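Local coordinates for phenazine biosynthesis protein, PhzF family (Bacillus anthracis, PDB 3EDN), which is a PhzF-family protein with a diaminopimelate epimerase-like fold, named for phenazine biosynthesis and probably an isomerase-like enzyme whose own substrate is not established, at residues 129-134 against 155-160; 139-144 against 183-188. One frame throughout, in Å; residues are numbered along the deposited sequence.

Contact 1 of 2, residues 129-134 against 155-160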
loop_
_atom_site.group_PDB
_atom_site.type_symbol
_atom_site.label_atom_id
_atom_site.label_comp_id
_atom_site.label_asym_id
_atom_site.label_seq_id
_atom_site.Cartn_x
_atom_site.Cartn_y
_atom_site.Cartn_z
ATOM N N LYS A 129 14.329 -34.614 5.229
ATOM C CA LYS A 129 13.711 -35.877 4.798
ATOM C C LYS A 129 14.704 -36.595 3.889
ATOM O O LYS A 129 15.364 -35.950 3.081
ATOM C CB LYS A 129 12.438 -35.594 4.005
ATOM C CG LYS A 129 11.423 -34.741 4.731
ATOM C CD LYS A 129 10.181 -34.484 3.865
ATOM C CE LYS A 129 9.062 -33.813 4.661
ATOM N NZ LYS A 129 8.390 -34.765 5.614
ATOM N N ASP A 130 14.817 -37.922 3.987
ATOM C CA ASP A 130 15.730 -38.642 3.096
ATOM C C ASP A 130 15.225 -38.608 1.655
ATOM O O ASP A 130 14.024 -38.581 1.412
ATOM C CB ASP A 130 15.960 -40.091 3.561
ATOM C CG ASP A 130 17.085 -40.211 4.587
ATOM O OD1 ASP A 130 17.512 -39.183 5.165
ATOM O OD2 ASP A 130 17.561 -41.348 4.820
ATOM N N PHE A 131 16.151 -38.555 0.708
ATOM C CA PHE A 131 15.805 -38.639 -0.697
ATOM C C PHE A 131 15.794 -40.105 -1.080
ATOM O O PHE A 131 16.814 -40.783 -0.953
ATOM C CB PHE A 131 16.821 -37.876 -1.547
ATOM C CG PHE A 131 16.682 -38.134 -3.016
ATOM C CD1 PHE A 131 15.642 -37.567 -3.735
ATOM C CD2 PHE A 131 17.594 -38.937 -3.680
ATOM C CE1 PHE A 131 15.511 -37.800 -5.088
ATOM C CE2 PHE A 131 17.472 -39.179 -5.037
ATOM C CZ PHE A 131 16.425 -38.610 -5.745
ATOM N N ALA A 132 14.644 -40.584 -1.550
ATOM C CA ALA A 132 14.487 -42.006 -1.839
ATOM C C ALA A 132 14.397 -42.313 -3.329
ATOM O O ALA A 132 14.161 -43.462 -3.713
ATOM C CB ALA A 132 13.273 -42.556 -1.110
ATOM N N GLY A 133 14.586 -41.292 -4.159
ATOM C CA GLY A 133 14.488 -41.431 -5.613
ATOM C C GLY A 133 15.727 -42.028 -6.251
ATOM O O GLY A 133 16.583 -42.596 -5.568
ATOM N N SER A 134 15.829 -41.890 -7.569
ATOM C CA SER A 134 16.952 -42.455 -8.302
ATOM C C SER A 134 18.142 -41.506 -8.335
ATOM O O SER A 134 18.044 -40.392 -8.849
ATOM C CB SER A 134 16.537 -42.799 -9.734
ATOM O OG SER A 134 17.680 -43.015 -10.544
ATOM N N ILE A 155 22.047 -37.726 0.414
ATOM C CA ILE A 155 21.207 -36.785 -0.319
ATOM C C ILE A 155 19.935 -36.622 0.493
ATOM O O ILE A 155 19.288 -37.618 0.855
ATOM C CB ILE A 155 20.889 -37.287 -1.735
ATOM C CG1 ILE A 155 22.181 -37.587 -2.509
ATOM C CG2 ILE A 155 20.020 -36.272 -2.476
ATOM C CD1 ILE A 155 21.948 -38.411 -3.799
ATOM N N VAL A 156 19.591 -35.380 0.826
ATOM C CA VAL A 156 18.416 -35.122 1.645
ATOM C C VAL A 156 17.686 -33.880 1.166
ATOM O O VAL A 156 18.288 -32.982 0.578
ATOM C CB VAL A 156 18.765 -34.918 3.141
ATOM C CG1 VAL A 156 19.429 -36.157 3.711
ATOM C CG2 VAL A 156 19.644 -33.666 3.348
ATOM N N TYR A 157 16.387 -33.849 1.405
ATOM C CA TYR A 157 15.604 -32.618 1.339
ATOM C C TYR A 157 15.839 -31.922 2.660
ATOM O O TYR A 157 15.823 -32.571 3.707
ATOM C CB TYR A 157 14.107 -32.938 1.259
ATOM C CG TYR A 157 13.632 -33.621 -0.004
ATOM C CD1 TYR A 157 13.348 -32.880 -1.152
ATOM C CD2 TYR A 157 13.444 -35.002 -0.049
ATOM C CE1 TYR A 157 12.900 -33.496 -2.328
ATOM C CE2 TYR A 157 12.999 -35.629 -1.213
ATOM C CZ TYR A 157 12.730 -34.865 -2.343
ATOM O OH TYR A 157 12.282 -35.466 -3.493
ATOM N N GLY A 158 16.051 -30.611 2.621
ATOM C CA GLY A 158 16.233 -29.832 3.840
ATOM C C GLY A 158 15.535 -28.483 3.754
ATOM O O GLY A 158 15.384 -27.917 2.673
ATOM N N SER A 159 15.066 -27.977 4.890
ATOM C CA SER A 159 14.403 -26.679 4.940
ATOM C C SER A 159 14.721 -25.957 6.231
ATOM O O SER A 159 14.621 -26.555 7.316
ATOM C CB SER A 159 12.893 -26.853 4.904
ATOM O OG SER A 159 12.263 -25.623 5.231
ATOM N N THR A 160 15.076 -24.678 6.110
ATOM C CA THR A 160 15.030 -23.744 7.244
ATOM C C THR A 160 14.054 -22.606 6.901
ATOM O O THR A 160 14.206 -21.471 7.370
ATOM C CB THR A 160 16.420 -23.184 7.591
ATOM O OG1 THR A 160 17.011 -22.617 6.406
ATOM C CG2 THR A 160 17.317 -24.282 8.184
HETATM O O HOH W 1 12.186 -38.776 -2.972
#
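Lys-129 and Tyr-157 face each other as a hydrogen-bonded pair where strand 127-130 runs antiparallel to strand 156-159 in the diaminopimelate epimerase-like fold. Lys-129 N gives its hydrogen to Tyr-157 O at 3.0 Å, and Tyr-157 N returns one to Lys-129 O at 2.9 Å, the second meeting its carbonyl nearly end-on (C=O...N 164°). One step on, Asp-130 and Val-156 form a non-hydrogen-bonded pair whose side chains diverge, though Asp-130 OD1 still comes within 3.9 Å of Val-156 CG1. Just past the strand ends one longer bond follows, Phe-131 N to Ile-155 O at 3.3 Å, its donor tilted from the carbonyl plane.

Phe-131 is worth following outward. Its CB sits against Ile-155, 3.7 Å from CG2. With chi1 at 169° the ring carbon CG swings anti to the backbone N, which lays the side chain alongside Ile-155, both pointing the same way; CG and CD2 then stay close to that same methyl. The opposite ortho carbon, CD1, turns to Tyr-157 and lies 4.1 Å from CE2. The Tyr-157 hydroxyl approaches the Phe-131 ring at its edge, near the ring plane, while Gly-133 N sits 3.5 Å above the centre of one face, so the chain folds back over its own phenyl group. At the tip, CZ faces Ser-134 O, which lies in the ring plane. Leu-138 of helix 135-141 touches both Phe-131 and Ile-155, tying the strand end to the helix that follows.

Tyr-157 lies on the same sheet face as Lys-129, beside Trp-163 and Val-165 of the next strand. Asp-130 O comes to the edge of its ring at CD2, and a water bridges the far end weakly, 3.4 Å from both Tyr-157 OH and Ala-132 N.

Contact 2 of 2, residues 139-144 against 183-188; sequences AHSIGL and EVFPSV
A Schellman motif closes helix 135-141 in this diaminopimelate epimerase-like fold, and the helix end it shapes packs against the 3-10 turn and short, weakly bonded helix of 183-188. Gly-143, with positive phi, is the C-prime residue: Leu-144 N reaches back to Ala-139 O at 2.8 Å and Gly-143 N to His-140 O at 3.0 Å. Ala-139 O also accepts from Ile-142 N, the two donors arriving from opposite faces of its carbonyl plane.

Ser-141, near the end of the helix, carries the contact. Its CB presses on the CG2 methyl of Val-184 at 3.6 Å, and it also touches the Phe-185 ring at CE1. A chi1 of 76° sets OG between the backbone N and the carbonyl carbon, where it is bonded to Leu-138 O one turn back; the hydroxyl is thus satisfied inside its own helix and meets Phe-185 CE1 at 3.6 Å simply by packing. Ser-141 O comes to the edge of the same ring, near its plane, also at CE1. Farther round, Ile-142 CG2 lies 4.2 Å from CZ. Ile-197 of strand 196-201 touches both Ser-141 and Phe-185, and Phe-216 of strand 211-216 also lies against the Phe-185 ring. Within 183-188, Ser-187 OG donates to Val-184 O at 2.8 Å, in the carbonyl plane on a lone pair.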
loop_
_atom_site.group_PDB
_atom_site.type_symbol
_atom_site.label_atom_id
_atom_site.label_comp_id
_atom_site.label_asym_id
_atom_site.label_seq_id
_atom_site.Cartn_x
_atom_site.Cartn_y
_atom_site.Cartn_z
ATOM N N ALA A 139 21.448 -37.265 -10.829
ATOM C CA ALA A 139 22.718 -36.843 -11.408
ATOM C C ALA A 139 22.517 -36.312 -12.826
ATOM O O ALA A 139 23.033 -35.263 -13.204
ATOM C CB ALA A 139 23.716 -37.997 -11.390
ATOM N N HIS A 140 21.750 -37.044 -13.620
ATOM C CA HIS A 140 21.506 -36.644 -14.992
ATOM C C HIS A 140 20.771 -35.296 -15.079
ATOM O O HIS A 140 21.001 -34.512 -16.010
ATOM C CB HIS A 140 20.729 -37.733 -15.737
ATOM C CG HIS A 140 21.560 -38.922 -16.124
ATOM N ND1 HIS A 140 21.003 -40.092 -16.600
ATOM C CD2 HIS A 140 22.900 -39.124 -16.103
ATOM C CE1 HIS A 140 21.969 -40.958 -16.864
ATOM N NE2 HIS A 140 23.129 -40.397 -16.568
ATOM N N SER A 141 19.898 -35.029 -14.108
ATOM C CA SER A 141 19.083 -33.798 -14.125
ATOM C C SER A 141 19.947 -32.554 -13.960
ATOM O O SER A 141 19.539 -31.450 -14.343
ATOM C CB SER A 141 17.989 -33.837 -13.048
ATOM O OG SER A 141 18.507 -33.597 -11.755
ATOM N N ILE A 142 21.130 -32.738 -13.374
ATOM C CA ILE A 142 22.099 -31.652 -13.245
ATOM C C ILE A 142 23.319 -31.837 -14.149
ATOM O O ILE A 142 24.365 -31.232 -13.927
ATOM C CB ILE A 142 22.509 -31.382 -11.765
ATOM C CG1 ILE A 142 23.034 -32.633 -11.054
ATOM C CG2 ILE A 142 21.323 -30.825 -10.975
ATOM C CD1 ILE A 142 23.449 -32.355 -9.596
ATOM N N GLY A 143 23.174 -32.668 -15.182
ATOM C CA GLY A 143 24.196 -32.778 -16.209
ATOM C C GLY A 143 25.403 -33.615 -15.832
ATOM O O GLY A 143 26.456 -33.498 -16.452
ATOM N N LEU A 144 25.240 -34.474 -14.824
ATOM C CA LEU A 144 26.326 -35.292 -14.303
ATOM C C LEU A 144 26.078 -36.781 -14.525
ATOM O O LEU A 144 25.031 -37.185 -15.033
ATOM C CB LEU A 144 26.486 -35.045 -12.808
ATOM C CG LEU A 144 26.853 -33.618 -12.404
ATOM C CD1 LEU A 144 26.854 -33.548 -10.879
ATOM C CD2 LEU A 144 28.198 -33.241 -12.968
ATOM N N GLU A 183 13.443 -28.339 -15.656
ATOM C CA GLU A 183 12.117 -28.819 -16.042
ATOM C C GLU A 183 11.874 -30.277 -15.657
ATOM O O GLU A 183 10.727 -30.685 -15.472
ATOM C CB GLU A 183 11.898 -28.626 -17.542
ATOM C CG GLU A 183 11.949 -27.166 -17.967
ATOM C CD GLU A 183 11.664 -26.969 -19.443
ATOM O OE1 GLU A 183 12.096 -27.820 -20.256
ATOM O OE2 GLU A 183 11.008 -25.962 -19.785
ATOM N N VAL A 184 12.951 -31.049 -15.515
ATOM C CA VAL A 184 12.828 -32.468 -15.194
ATOM C C VAL A 184 12.891 -32.745 -13.704
ATOM O O VAL A 184 12.648 -33.870 -13.274
ATOM C CB VAL A 184 13.866 -33.344 -15.944
ATOM C CG1 VAL A 184 13.921 -32.953 -17.419
ATOM C CG2 VAL A 184 15.248 -33.257 -15.296
ATOM N N PHE A 185 13.192 -31.721 -12.902
ATOM C CA PHE A 185 13.293 -31.921 -11.455
ATOM C C PHE A 185 12.068 -32.599 -10.819
ATOM O O PHE A 185 12.232 -33.542 -10.050
ATOM C CB PHE A 185 13.595 -30.605 -10.716
ATOM C CG PHE A 185 14.985 -30.040 -10.978
ATOM C CD1 PHE A 185 15.947 -30.755 -11.684
ATOM C CD2 PHE A 185 15.329 -28.797 -10.479
ATOM C CE1 PHE A 185 17.211 -30.216 -11.914
ATOM C CE2 PHE A 185 16.590 -28.255 -10.690
ATOM C CZ PHE A 185 17.534 -28.956 -11.406
ATOM N N PRO A 186 10.841 -32.120 -11.119
ATOM C CA PRO A 186 9.657 -32.712 -10.489
ATOM C C PRO A 186 9.540 -34.228 -10.652
ATOM O O PRO A 186 9.026 -34.903 -9.756
ATOM C CB PRO A 186 8.489 -32.009 -11.197
ATOM C CG PRO A 186 9.047 -30.707 -11.611
ATOM C CD PRO A 186 10.474 -31.006 -12.009
ATOM N N SER A 187 10.015 -34.756 -11.779
ATOM C CA SER A 187 9.924 -36.194 -12.030
ATOM C C SER A 187 10.915 -36.986 -11.185
ATOM O O SER A 187 10.679 -38.159 -10.880
ATOM C CB SER A 187 10.115 -36.512 -13.519
ATOM O OG SER A 187 11.445 -36.254 -13.935
ATOM N N VAL A 188 12.016 -36.339 -10.806
ATOM C CA VAL A 188 13.058 -36.973 -10.006
ATOM C C VAL A 188 12.761 -36.822 -8.519
ATOM O O VAL A 188 13.039 -37.720 -7.729
ATOM C CB VAL A 188 14.450 -36.365 -10.298
ATOM C CG1 VAL A 188 15.502 -36.958 -9.361
ATOM C CG2 VAL A 188 14.837 -36.581 -11.763
#

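Contacts 1 and 2 lie with their centres 14 Å apart, on the same side of the chain's centre, and are joined by helix 135-141. The chain leaves strand 127-130 in contact 1, enters that helix, ends it in contact 2, then returns to contact 1 through strand 156-159 before reaching 183-188, so the two pairs interleave in sequence. They also touch directly: Phe-131 CE1 lies 3.6 Å from Val-188 O. Strand 156-159 pairs with 163-168, which pairs in turn with 196-201; strand 196-201 lies against contact 2, so the two contacts are neighbours in the same region of the fold.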